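Local coordinates for protein exotoxin 6 (Staphylococcus aureus subsp. aureus Mu50, PDB 4ZYS) that is a staphylococcal superantigen-like exotoxin whose precise role is not established, and which probably acts as a secreted virulence factor by binding host molecules, at residues E23-T28 with N68-I73. Sequence-based numbering, arbitrary orientation.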
loop_
_atom_site.group_PDB
_atom_site.type_symbol
_atom_site.label_atom_id
_atom_site.label_comp_id
_atom_site.label_asym_id
_atom_site.label_seq_id
_atom_site.Cartn_x
_atom_site.Cartn_y
_atom_site.Cartn_z
ATOM N N GLU A 23 4.124 -9.157 4.946
ATOM C CA GLU A 23 3.254 -9.513 3.840
ATOM C C GLU A 23 3.260 -11.007 3.609
ATOM O O GLU A 23 4.307 -11.635 3.700
ATOM C CB GLU A 23 3.568 -8.751 2.533
ATOM C CG GLU A 23 5.018 -8.662 2.097
ATOM C CD GLU A 23 5.193 -8.313 0.629
ATOM O OE1 GLU A 23 4.213 -7.839 0.010
ATOM O OE2 GLU A 23 6.308 -8.517 0.095
ATOM N N ARG A 24 2.071 -11.580 3.382
ATOM C CA ARG A 24 1.888 -13.002 3.108
ATOM C C ARG A 24 0.748 -13.200 2.149
ATOM O O ARG A 24 -0.269 -12.507 2.237
ATOM C CB ARG A 24 1.615 -13.820 4.385
ATOM C CG ARG A 24 2.779 -14.027 5.334
ATOM C CD ARG A 24 3.937 -14.892 4.842
ATOM N NE ARG A 24 4.955 -15.018 5.890
ATOM C CZ ARG A 24 5.901 -14.115 6.140
ATOM N NH1 ARG A 24 5.993 -13.015 5.402
ATOM N NH2 ARG A 24 6.772 -14.313 7.114
ATOM N N LYS A 25 0.890 -14.190 1.271
ATOM C CA LYS A 25 -0.111 -14.522 0.263
ATOM C C LYS A 25 -0.808 -15.847 0.549
ATOM O O LYS A 25 -0.166 -16.802 0.996
ATOM C CB LYS A 25 0.532 -14.569 -1.134
ATOM C CG LYS A 25 1.129 -13.216 -1.542
ATOM C CD LYS A 25 1.849 -13.245 -2.863
ATOM C CE LYS A 25 2.438 -11.876 -3.129
ATOM N NZ LYS A 25 3.065 -11.756 -4.470
ATOM N N ASN A 26 -2.121 -15.907 0.246
ATOM C CA ASN A 26 -2.984 -17.085 0.367
ATOM C C ASN A 26 -3.039 -17.548 1.819
ATOM O O ASN A 26 -2.550 -18.633 2.162
ATOM C CB ASN A 26 -2.474 -18.208 -0.564
ATOM C CG ASN A 26 -3.449 -19.304 -0.862
ATOM O OD1 ASN A 26 -4.674 -19.171 -0.723
ATOM N ND2 ASN A 26 -2.909 -20.369 -1.406
ATOM N N VAL A 27 -3.569 -16.683 2.683
ATOM C CA VAL A 27 -3.652 -16.982 4.109
ATOM C C VAL A 27 -5.115 -16.910 4.540
ATOM O O VAL A 27 -5.985 -16.675 3.694
ATOM C CB VAL A 27 -2.721 -16.070 4.977
ATOM C CG1 VAL A 27 -1.251 -16.302 4.631
ATOM C CG2 VAL A 27 -3.087 -14.585 4.845
ATOM N N THR A 28 -5.385 -17.169 5.841
ATOM C CA THR A 28 -6.714 -17.111 6.433
ATOM C C THR A 28 -6.855 -15.923 7.377
ATOM O O THR A 28 -6.018 -15.697 8.261
ATOM C CB THR A 28 -7.054 -18.400 7.181
ATOM O OG1 THR A 28 -6.986 -19.494 6.269
ATOM C CG2 THR A 28 -8.432 -18.355 7.824
ATOM N N ASN A 68 -8.671 -17.078 1.210
ATOM C CA ASN A 68 -8.140 -16.806 -0.136
ATOM C C ASN A 68 -7.633 -15.356 -0.184
ATOM O O ASN A 68 -7.942 -14.606 -1.110
ATOM C CB ASN A 68 -9.279 -17.036 -1.162
ATOM C CG ASN A 68 -10.485 -16.106 -0.954
ATOM O OD1 ASN A 68 -10.796 -15.640 0.169
ATOM N ND2 ASN A 68 -11.139 -15.744 -2.047
ATOM N N ILE A 69 -6.911 -14.934 0.844
ATOM C CA ILE A 69 -6.518 -13.539 0.914
ATOM C C ILE A 69 -5.022 -13.378 0.953
ATOM O O ILE A 69 -4.288 -14.303 1.320
ATOM C CB ILE A 69 -7.189 -12.816 2.147
ATOM C CG1 ILE A 69 -6.884 -13.511 3.493
ATOM C CG2 ILE A 69 -8.684 -12.639 1.952
ATOM C CD1 ILE A 69 -6.836 -12.588 4.730
ATOM N N ASP A 70 -4.574 -12.179 0.562
ATOM C CA ASP A 70 -3.190 -11.734 0.692
ATOM C C ASP A 70 -3.208 -10.579 1.645
ATOM O O ASP A 70 -4.180 -9.824 1.672
ATOM C CB ASP A 70 -2.562 -11.333 -0.655
ATOM C CG ASP A 70 -2.462 -12.459 -1.663
ATOM O OD1 ASP A 70 -2.668 -13.637 -1.267
ATOM O OD2 ASP A 70 -2.217 -12.167 -2.852
ATOM N N VAL A 71 -2.157 -10.435 2.458
ATOM C CA VAL A 71 -2.119 -9.338 3.412
ATOM C C VAL A 71 -0.806 -8.599 3.268
ATOM O O VAL A 71 0.226 -9.198 2.966
ATOM C CB VAL A 71 -2.403 -9.765 4.894
ATOM C CG1 VAL A 71 -3.767 -10.443 5.018
ATOM C CG2 VAL A 71 -1.299 -10.667 5.458
ATOM N N PHE A 72 -0.889 -7.265 3.420
ATOM C CA PHE A 72 0.208 -6.306 3.450
ATOM C C PHE A 72 0.010 -5.546 4.749
ATOM O O PHE A 72 -0.881 -4.697 4.824
ATOM C CB PHE A 72 0.191 -5.402 2.206
ATOM C CG PHE A 72 1.429 -4.547 2.086
ATOM C CD1 PHE A 72 1.494 -3.298 2.700
ATOM C CD2 PHE A 72 2.539 -4.997 1.369
ATOM C CE1 PHE A 72 2.653 -2.516 2.622
ATOM C CE2 PHE A 72 3.690 -4.199 1.258
ATOM C CZ PHE A 72 3.732 -2.951 1.872
ATOM N N ILE A 73 0.755 -5.932 5.802
ATOM C CA ILE A 73 0.596 -5.422 7.165
ATOM C C ILE A 73 1.747 -4.491 7.560
ATOM O O ILE A 73 2.925 -4.852 7.516
ATOM C CB ILE A 73 0.448 -6.628 8.173
ATOM C CG1 ILE A 73 -0.831 -7.471 7.878
ATOM C CG2 ILE A 73 0.530 -6.214 9.674
ATOM C CD1 ILE A 73 -0.769 -8.902 8.406
#
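Arg24 and Val71 form an antiparallel hydrogen-bonded pair. Val71 N reaches Arg24 O at 2.8 Å, almost straight at 168°. Arg24 N returns a bond to Val71 O at 3.0 Å. Past the corner at Lys25 and Asn26, Val27 N donates to Ile69 O at 2.8 Å, in the carbonyl plane. The return bond from Ile69 N to Val27 O is weak.

A carboxylate holds the corner. The backbone N of Asn26 donates a hydrogen bond to Asp70 OD1 at 2.8 Å, nearly in line with the C-O bond. Asp70 CG stands beside its backbone N, anti to the carbonyl carbon (chi1 -63°), which brings OD1 there. Thr93 also bonds OD1, while OD2 forms a salt bridge with Lys125. Lys25 CB and CG lie against this carboxylate, but the extended chain leads Lys25 NZ away, 5.5 Å from Asp70 OD2, with no salt bridge.

Both segments belong to the OB-fold barrel. Strand 69-74 lies between strands 21-24 and 84-92. The corner separates strand 21-24 from strand 27-34, which pairs with 37-44 and 64-67.

Apolar packing lies on the face of Val27, Ile69 and Val71. Val27 CG2 sits 4.2 Å from both Ile69 CG1 and Val71 CG1, and Val42 touches both valines.

On the other face, Glu23 OE1 meets the edge of the Phe72 ring, 3.6 Å from CD2, with carboxylate and ring planes 85° apart. Helix 130-145 packs against this ring.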